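Local coordinates for protein prefoldin beta subunit 2 (Thermococcus sp., PDB 3AEI) that serves as a beta-type subunit of the archaeal chaperone prefoldin, which probably captures unfolded proteins and passes them to a group II chaperonin, at residues A[25-30]-A[72-77]; A[31-36]-A[64-69]. All coordinates share one frame; numbering follows the deposited sequence.

Contact 1: A[25-30]-A[72-77]; sequences LKMKEL and VYKREI
The Tyr73 side chain packs against helix 2-37 among Lys26, Met27 and Leu30, and with Leu23 one turn earlier these make the four-sided hole of knobs-into-holes packing. The setting is the antiparallel coiled coil of a prefoldin subunit: the axes of the two segments come within 10.0 Å at 150° between their N-to-C directions. The knob can be followed outward. Its CB lies 4.0 Å from Met27 CB. CG stands anti to the carbonyl carbon (chi1 -65°), which sends the ring across the interface. There CD2 meets Met27 CB at 3.9 Å, in an oblique approach to the ring. CE2 has two neighbours: Leu30 CD1 arrives at the ring edge, in plane, 3.9 Å away, while Lys26 CB comes in obliquely. The tip, OH, rests on the Lys26 chain, 3.3 Å from CD, and the two side chains cross at about a right angle. The lysine thus lends its aliphatic part to the contact and carries its amine away from 72-77. With an alanine in place of Tyr73, the hole would probably be left unfilled, and Leu30 CD1 and the Lys26 methylenes would lose the ring they lean on. Outside the pair, Ser51 of the second subunit packs on Lys26 and Leu30. Met27 answers as a knob in the other direction, with CG anti to its backbone N (chi1 -175°) and CE bent round at chi3. Its SD fits between two side chains of the facing helix, 3.7 Å from Lys74 CG and 3.9 Å from Ile77 CD1.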
ATOM      1  N   LEU A  25      -9.936   6.760   8.453  1.00 20.75           N
ATOM      2  CA  LEU A  25      -9.558   5.386   8.738  1.00 16.88           C
ATOM      3  C   LEU A  25      -8.276   5.328   9.582  1.00 17.03           C
ATOM      4  O   LEU A  25      -8.190   4.594  10.568  1.00 18.94           O
ATOM      5  CB  LEU A  25      -9.359   4.566   7.432  1.00 20.14           C
ATOM      6  CG  LEU A  25      -8.742   3.170   7.645  1.00 16.05           C
ATOM      7  CD1 LEU A  25      -9.661   2.259   8.466  1.00 20.51           C
ATOM      8  CD2 LEU A  25      -8.458   2.579   6.292  1.00 21.21           C
ATOM      9  N   LYS A  26      -7.292   6.104   9.173  1.00 16.69           N
ATOM     10  CA  LYS A  26      -6.021   6.097   9.880  1.00 20.40           C
ATOM     11  C   LYS A  26      -6.252   6.665  11.260  1.00 20.27           C
ATOM     12  O   LYS A  26      -5.710   6.170  12.236  1.00 21.78           O
ATOM     13  CB  LYS A  26      -4.986   6.926   9.130  1.00 20.95           C
ATOM     14  CG  LYS A  26      -4.551   6.339   7.799  1.00 25.33           C
ATOM     15  CD  LYS A  26      -3.521   7.291   7.197  1.00 34.18           C
ATOM     16  CE  LYS A  26      -3.156   6.895   5.788  1.00 40.11           C
ATOM     17  NZ  LYS A  26      -4.199   7.321   4.817  1.00 49.43           N
ATOM     18  N   MET A  27      -7.081   7.687  11.352  1.00 19.03           N
ATOM     19  CA  MET A  27      -7.314   8.274  12.658  1.00 20.79           C
ATOM     20  C   MET A  27      -7.977   7.271  13.629  1.00 23.63           C
ATOM     21  O   MET A  27      -7.548   7.129  14.793  1.00 23.78           O
ATOM     22  CB  MET A  27      -8.146   9.564  12.523  1.00 20.24           C
ATOM     23  CG  MET A  27      -8.311  10.277  13.855  1.00 28.85           C
ATOM     24  SD  MET A  27      -9.267  11.769  13.572  1.00 29.45           S
ATOM     25  CE  MET A  27     -10.897  11.101  13.459  1.00 33.91           C
ATOM     26  N   LYS A  28      -8.968   6.523  13.140  1.00 18.94           N
ATOM     27  CA  LYS A  28      -9.682   5.556  13.943  1.00 16.73           C
ATOM     28  C   LYS A  28      -8.773   4.371  14.319  1.00 17.04           C
ATOM     29  O   LYS A  28      -8.909   3.823  15.395  1.00 20.25           O
ATOM     30  CB  LYS A  28     -10.910   5.007  13.197  1.00 21.20           C
ATOM     31  CG  LYS A  28     -12.050   5.981  12.973  1.00 31.27           C
ATOM     32  CD  LYS A  28     -13.013   5.339  11.962  1.00 35.23           C
ATOM     33  CE  LYS A  28     -14.194   6.215  11.584  1.00 41.98           C
ATOM     34  NZ  LYS A  28     -15.002   5.530  10.488  1.00 33.73           N
ATOM     35  N   GLU A  29      -7.872   3.979  13.415  0.50 19.05           N
ATOM     36  CA  GLU A  29      -6.956   2.882  13.712  0.50 17.41           C
ATOM     37  C   GLU A  29      -6.037   3.288  14.867  0.50 16.81           C
ATOM     38  O   GLU A  29      -5.748   2.483  15.749  0.50 16.46           O
ATOM     39  CB  GLU A  29      -6.130   2.506  12.469  0.50 19.96           C
ATOM     40  CG  GLU A  29      -6.990   1.834  11.371  0.50 20.15           C
ATOM     41  CD  GLU A  29      -6.281   1.692  10.027  0.50 30.92           C
ATOM     42  OE1 GLU A  29      -6.699   0.815   9.236  0.50 26.18           O
ATOM     43  OE2 GLU A  29      -5.329   2.456   9.734  0.50 24.71           O
ATOM     44  N   LEU A  30      -5.570   4.536  14.871  1.00 18.85           N
ATOM     45  CA  LEU A  30      -4.683   4.993  15.953  1.00 18.60           C
ATOM     46  C   LEU A  30      -5.437   5.114  17.277  1.00 16.99           C
ATOM     47  O   LEU A  30      -4.874   4.814  18.322  1.00 18.84           O
ATOM     48  CB  LEU A  30      -4.013   6.346  15.619  1.00 18.63           C
ATOM     49  CG  LEU A  30      -3.049   6.307  14.429  1.00 20.84           C
ATOM     50  CD1 LEU A  30      -2.661   7.763  14.053  1.00 26.95           C
ATOM     51  CD2 LEU A  30      -1.824   5.500  14.756  1.00 22.47           C
ATOM     52  N   VAL A  72      -3.628  16.396  13.697  1.00 24.70           N
ATOM     53  CA  VAL A  72      -3.379  16.693  12.302  1.00 22.54           C
ATOM     54  C   VAL A  72      -4.547  16.113  11.497  1.00 24.41           C
ATOM     55  O   VAL A  72      -5.099  16.777  10.632  1.00 26.28           O
ATOM     56  CB  VAL A  72      -2.038  16.058  11.826  1.00 27.06           C
ATOM     57  CG1 VAL A  72      -1.909  16.108  10.309  1.00 32.65           C
ATOM     58  CG2 VAL A  72      -0.861  16.807  12.457  1.00 37.86           C
ATOM     59  N   TYR A  73      -4.945  14.875  11.785  1.00 24.90           N
ATOM     60  CA  TYR A  73      -6.040  14.317  10.987  1.00 22.95           C
ATOM     61  C   TYR A  73      -7.375  15.026  11.254  1.00 22.56           C
ATOM     62  O   TYR A  73      -8.106  15.333  10.317  1.00 26.68           O
ATOM     63  CB  TYR A  73      -6.199  12.806  11.219  1.00 22.16           C
ATOM     64  CG  TYR A  73      -5.038  11.956  10.754  1.00 19.85           C
ATOM     65  CD1 TYR A  73      -4.473  12.145   9.503  1.00 30.54           C
ATOM     66  CD2 TYR A  73      -4.566  10.901  11.538  1.00 20.19           C
ATOM     67  CE1 TYR A  73      -3.475  11.301   9.027  1.00 37.14           C
ATOM     68  CE2 TYR A  73      -3.561  10.053  11.071  1.00 24.72           C
ATOM     69  CZ  TYR A  73      -3.029  10.258   9.816  1.00 36.86           C
ATOM     70  OH  TYR A  73      -2.077   9.401   9.316  1.00 34.79           O
ATOM     71  N   LYS A  74      -7.697  15.289  12.512  1.00 25.21           N
ATOM     72  CA  LYS A  74      -8.958  15.964  12.822  1.00 29.72           C
ATOM     73  C   LYS A  74      -9.065  17.283  12.061  1.00 30.57           C
ATOM     74  O   LYS A  74     -10.111  17.598  11.509  1.00 27.63           O
ATOM     75  CB  LYS A  74      -9.091  16.238  14.314  1.00 33.63           C
ATOM     76  CG  LYS A  74      -9.752  15.122  15.088  1.00 49.38           C
ATOM     77  CD  LYS A  74     -10.042  15.536  16.517  1.00 52.56           C
ATOM     78  CE  LYS A  74     -10.789  16.858  16.549  1.00 58.19           C
ATOM     79  NZ  LYS A  74     -11.333  17.179  17.896  1.00 64.85           N
ATOM     80  N   ARG A  75      -7.976  18.046  12.043  0.50 26.31           N
ATOM     81  CA  ARG A  75      -7.937  19.327  11.353  0.50 29.63           C
ATOM     82  C   ARG A  75      -8.136  19.169   9.845  0.50 27.27           C
ATOM     83  O   ARG A  75      -8.912  19.892   9.223  0.50 27.00           O
ATOM     84  CB  ARG A  75      -6.599  20.017  11.632  0.50 34.35           C
ATOM     85  CG  ARG A  75      -6.455  21.403  11.021  0.50 44.88           C
ATOM     86  CD  ARG A  75      -5.161  22.053  11.484  0.50 54.14           C
ATOM     87  NE  ARG A  75      -5.071  22.103  12.943  0.50 54.21           N
ATOM     88  CZ  ARG A  75      -5.898  22.793  13.720  0.50 52.75           C
ATOM     89  NH1 ARG A  75      -5.739  22.774  15.033  0.50 56.23           N
ATOM     90  NH2 ARG A  75      -6.881  23.506  13.187  0.50 56.76           N
ATOM     91  N   GLU A  76      -7.417  18.223   9.250  1.00 27.33           N
ATOM     92  CA  GLU A  76      -7.526  17.995   7.815  1.00 26.45           C
ATOM     93  C   GLU A  76      -8.935  17.513   7.460  1.00 22.59           C
ATOM     94  O   GLU A  76      -9.508  17.963   6.462  1.00 25.98           O
ATOM     95  CB  GLU A  76      -6.456  16.994   7.369  1.00 22.74           C
ATOM     96  CG  GLU A  76      -5.068  17.582   7.454  1.00 31.75           C
ATOM     97  CD  GLU A  76      -3.950  16.578   7.243  1.00 43.09           C
ATOM     98  OE1 GLU A  76      -4.174  15.362   7.450  1.00 33.98           O
ATOM     99  OE2 GLU A  76      -2.833  17.026   6.888  1.00 36.26           O
ATOM    100  N   ILE A  77      -9.495  16.651   8.301  1.00 22.85           N
ATOM    101  CA  ILE A  77     -10.837  16.110   8.093  1.00 22.68           C
ATOM    102  C   ILE A  77     -11.876  17.226   8.229  1.00 32.93           C
ATOM    103  O   ILE A  77     -12.816  17.307   7.436  1.00 25.83           O
ATOM    104  CB  ILE A  77     -11.142  14.987   9.107  1.00 22.70           C
ATOM    105  CG1 ILE A  77     -10.285  13.742   8.760  1.00 21.62           C
ATOM    106  CG2 ILE A  77     -12.661  14.710   9.155  1.00 21.36           C
ATOM    107  CD1 ILE A  77     -10.133  12.713   9.898  1.00 22.11           C
TER

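Contact 2: A[31-36]-A[64-69]; sequences EYAEGI and EHIERS. With SO4 (sulfate ion), chain C.
Ile66 and Glu34 carry the apolar part of this contact. The isoleucine CD1 lies 3.8 Å from both the backbone N and the CB of Glu34, and 4.4 Å from Ala33 CB, while its CG2 packs beside the Glu34 carboxylate. Leu30 and Ile37 complete the hole that receives it, and Leu53 of the second subunit also packs on it.

The acidic part lies alongside. Glu34, with CG anti to its backbone N (chi1 -162°) and an extended chain, brings OE1 to 2.5 Å from OE2 of Glu67, the two carboxylate planes being nearly coplanar. Oxygens this close suggest that one of the acids holds a proton. Arg70 probably eases the crowding of charge, through a salt bridge to Glu67 and a long, weak ion pair to Glu34; it also bridges to Glu31.

A third group binds a sulfate, probably from the crystallisation liquor. His65 ND1 donates to sulfate O2 at 2.8 Å, with the sulfur in the plane of the ring at its edge, and in the conformer given Arg68 NH1 adds a weak and doubtful bond to O3. The other ring nitrogen, NE2, is bonded to Asp52 of the second subunit, which fixes the turn of the imidazole. The seating of Ile66 is the knobs-into-holes packing of an antiparallel coiled coil, here at the hairpin end of a prefoldin beta-type subunit.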
ATOM      1  N   GLU A  31      -6.709   5.533  17.237  1.00 17.98           N
ATOM      2  CA  GLU A  31      -7.519   5.598  18.472  1.00 25.30           C
ATOM      3  C   GLU A  31      -7.733   4.178  19.035  1.00 24.03           C
ATOM      4  O   GLU A  31      -7.661   3.968  20.247  1.00 20.79           O
ATOM      5  CB  GLU A  31      -8.859   6.307  18.182  1.00 22.10           C
ATOM      6  CG  GLU A  31      -8.602   7.720  17.638  1.00 36.57           C
ATOM      7  CD  GLU A  31      -9.849   8.471  17.187  1.00 46.34           C
ATOM      8  OE1 GLU A  31     -10.784   7.828  16.654  1.00 42.47           O
ATOM      9  OE2 GLU A  31      -9.874   9.719  17.347  1.00 39.52           O
ATOM     10  N   TYR A  32      -7.936   3.188  18.154  1.00 19.08           N
ATOM     11  CA  TYR A  32      -8.099   1.817  18.586  1.00 21.88           C
ATOM     12  C   TYR A  32      -6.808   1.357  19.247  1.00 23.57           C
ATOM     13  O   TYR A  32      -6.827   0.795  20.345  1.00 23.39           O
ATOM     14  CB  TYR A  32      -8.434   0.929  17.389  1.00 23.08           C
ATOM     15  CG  TYR A  32      -9.008  -0.407  17.772  1.00 33.81           C
ATOM     16  CD1 TYR A  32     -10.390  -0.633  17.749  1.00 36.17           C
ATOM     17  CD2 TYR A  32      -8.173  -1.455  18.107  1.00 25.91           C
ATOM     18  CE1 TYR A  32     -10.912  -1.896  18.047  1.00 44.37           C
ATOM     19  CE2 TYR A  32      -8.681  -2.723  18.411  1.00 39.99           C
ATOM     20  CZ  TYR A  32     -10.051  -2.931  18.370  1.00 44.64           C
ATOM     21  OH  TYR A  32     -10.542  -4.194  18.598  1.00 53.63           O
ATOM     22  N   ALA A  33      -5.678   1.655  18.605  1.00 18.58           N
ATOM     23  CA  ALA A  33      -4.372   1.268  19.145  1.00 18.23           C
ATOM     24  C   ALA A  33      -4.178   1.904  20.542  1.00 19.15           C
ATOM     25  O   ALA A  33      -3.676   1.249  21.455  1.00 21.96           O
ATOM     26  CB  ALA A  33      -3.250   1.729  18.195  1.00 15.33           C
ATOM     27  N   GLU A  34      -4.583   3.160  20.703  1.00 18.96           N
ATOM     28  CA  GLU A  34      -4.419   3.862  21.994  1.00 20.11           C
ATOM     29  C   GLU A  34      -5.183   3.125  23.088  1.00 23.05           C
ATOM     30  O   GLU A  34      -4.682   2.935  24.190  1.00 19.90           O
ATOM     31  CB  GLU A  34      -4.917   5.296  21.884  1.00 21.40           C
ATOM     32  CG  GLU A  34      -4.397   6.207  22.982  1.00 30.20           C
ATOM     33  CD  GLU A  34      -4.802   7.645  22.725  1.00 38.14           C
ATOM     34  OE1 GLU A  34      -4.040   8.560  23.090  1.00 42.04           O
ATOM     35  OE2 GLU A  34      -5.885   7.858  22.148  1.00 37.14           O
ATOM     36  N   GLY A  35      -6.388   2.671  22.765  1.00 22.87           N
ATOM     37  CA  GLY A  35      -7.155   1.932  23.759  1.00 25.96           C
ATOM     38  C   GLY A  35      -6.444   0.686  24.243  1.00 28.62           C
ATOM     39  O   GLY A  35      -6.504   0.374  25.438  1.00 27.41           O
ATOM     40  N   ILE A  36      -5.768  -0.023  23.337  1.00 24.52           N
ATOM     41  CA  ILE A  36      -5.048  -1.232  23.696  1.00 24.35           C
ATOM     42  C   ILE A  36      -3.788  -0.909  24.498  1.00 22.41           C
ATOM     43  O   ILE A  36      -3.470  -1.552  25.525  1.00 25.09           O
ATOM     44  CB  ILE A  36      -4.618  -2.016  22.452  1.00 23.94           C
ATOM     45  CG1 ILE A  36      -5.876  -2.452  21.679  1.00 32.71           C
ATOM     46  CG2 ILE A  36      -3.716  -3.181  22.845  1.00 27.95           C
ATOM     47  CD1 ILE A  36      -5.619  -3.303  20.492  1.00 31.05           C
ATOM     48  N   GLU A  64       2.027   9.756  22.473  1.00 17.42           N
ATOM     49  CA  GLU A  64       2.318  11.083  21.922  1.00 21.77           C
ATOM     50  C   GLU A  64       2.089  11.142  20.422  1.00 19.93           C
ATOM     51  O   GLU A  64       1.463  12.080  19.892  1.00 19.22           O
ATOM     52  CB  GLU A  64       3.753  11.473  22.250  1.00 25.84           C
ATOM     53  CG  GLU A  64       3.902  12.063  23.620  1.00 43.91           C
ATOM     54  CD  GLU A  64       5.325  12.496  23.918  1.00 53.27           C
ATOM     55  OE1 GLU A  64       6.010  12.996  22.994  1.00 49.68           O
ATOM     56  OE2 GLU A  64       5.741  12.343  25.088  1.00 53.73           O
ATOM     57  N   HIS A  65       2.548  10.103  19.741  1.00 17.75           N
ATOM     58  CA  HIS A  65       2.366  10.028  18.313  1.00 17.61           C
ATOM     59  C   HIS A  65       0.867   9.969  17.962  1.00 15.28           C
ATOM     60  O   HIS A  65       0.408  10.651  17.036  1.00 18.34           O
ATOM     61  CB  HIS A  65       3.088   8.805  17.763  1.00 16.42           C
ATOM     62  CG  HIS A  65       2.755   8.513  16.340  1.00 19.20           C
ATOM     63  ND1 HIS A  65       3.031   9.391  15.309  1.00 24.35           N
ATOM     64  CD2 HIS A  65       2.149   7.441  15.777  1.00 20.45           C
ATOM     65  CE1 HIS A  65       2.611   8.865  14.172  1.00 25.19           C
ATOM     66  NE2 HIS A  65       2.069   7.688  14.428  1.00 23.26           N
ATOM     67  N   ILE A  66       0.112   9.165  18.702  1.00 14.08           N
ATOM     68  CA  ILE A  66      -1.300   9.032  18.424  1.00 16.21           C
ATOM     69  C   ILE A  66      -2.025  10.370  18.632  1.00 17.79           C
ATOM     70  O   ILE A  66      -2.798  10.813  17.779  1.00 20.19           O
ATOM     71  CB  ILE A  66      -1.920   7.958  19.302  1.00 17.38           C
ATOM     72  CG1 ILE A  66      -1.346   6.573  18.916  1.00 18.34           C
ATOM     73  CG2 ILE A  66      -3.462   7.958  19.107  1.00 17.88           C
ATOM     74  CD1 ILE A  66      -1.656   5.472  19.889  1.00 21.48           C
ATOM     75  N   GLU A  67      -1.724  11.046  19.735  1.00 19.65           N
ATOM     76  CA  GLU A  67      -2.381  12.311  19.979  1.00 19.69           C
ATOM     77  C   GLU A  67      -2.022  13.390  18.963  1.00 20.70           C
ATOM     78  O   GLU A  67      -2.896  14.152  18.550  1.00 20.13           O
ATOM     79  CB  GLU A  67      -2.111  12.797  21.411  1.00 20.00           C
ATOM     80  CG  GLU A  67      -2.735  11.876  22.453  1.00 23.16           C
ATOM     81  CD  GLU A  67      -4.252  11.859  22.336  1.00 43.80           C
ATOM     82  OE1 GLU A  67      -4.853  12.956  22.207  1.00 45.58           O
ATOM     83  OE2 GLU A  67      -4.854  10.763  22.373  1.00 41.97           O
ATOM     84  N   ARG A  68      -0.762  13.474  18.559  0.50 17.13           N
ATOM     85  CA  ARG A  68      -0.399  14.488  17.589  0.50 19.40           C
ATOM     86  C   ARG A  68      -1.027  14.161  16.246  0.50 23.43           C
ATOM     87  O   ARG A  68      -1.547  15.040  15.573  0.50 25.87           O
ATOM     88  CB  ARG A  68       1.120  14.583  17.419  0.50 22.72           C
ATOM     89  CG  ARG A  68       1.871  14.987  18.688  0.50 27.06           C
ATOM     90  CD  ARG A  68       3.322  15.347  18.375  0.50 29.50           C
ATOM     91  NE  ARG A  68       4.182  15.355  19.554  0.50 45.82           N
ATOM     92  CZ  ARG A  68       4.941  14.331  19.933  0.50 50.59           C
ATOM     93  NH1 ARG A  68       4.955  13.203  19.228  0.50 57.60           N
ATOM     94  NH2 ARG A  68       5.698  14.435  21.013  0.50 54.92           N
ATOM     95  N   SER A  69      -0.981  12.887  15.867  1.00 21.59           N
ATOM     96  CA  SER A  69      -1.522  12.483  14.572  1.00 20.10           C
ATOM     97  C   SER A  69      -3.016  12.751  14.527  1.00 22.66           C
ATOM     98  O   SER A  69      -3.542  13.192  13.501  1.00 25.31           O
ATOM     99  CB  SER A  69      -1.233  10.977  14.326  1.00 20.42           C
ATOM    100  OG  SER A  69       0.150  10.765  14.087  1.00 24.64           O
TER
HETATM  101  S   SO4 C 100       4.542  12.551  15.311  0.90 39.25           S
HETATM  102  O1  SO4 C 100       4.410  13.971  15.690  0.90 46.25           O
HETATM  103  O2  SO4 C 100       3.273  12.075  14.733  0.90 51.37           O
HETATM  104  O3  SO4 C 100       4.861  11.749  16.507  0.90 48.54           O
HETATM  105  O4  SO4 C 100       5.622  12.413  14.316  0.90 41.87           O

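Overall arrangement
Contacts 1 and 2 are successive layers of one coiled coil, both joining helix 2-37 to helix 59-93, with centres about 10 Å apart. Contact 2 is nested inside the chain loop closed by contact 1, nearer the strands 46-50 and 53-57. Leu30 ties the layers together: its CD1 lies 3.5 Å from Ser69 CB, and its O is 3.5 Å from Ile66 CG2. Contact 1 is close to the middle of the chain, about 3 Å between centres, against about 13 Å for contact 2. Both touch the second subunit, contact 1 through Ser51 and contact 2 through Phe50, Asp52 and Leu53 of that subunit; the sulfate belongs to contact 2.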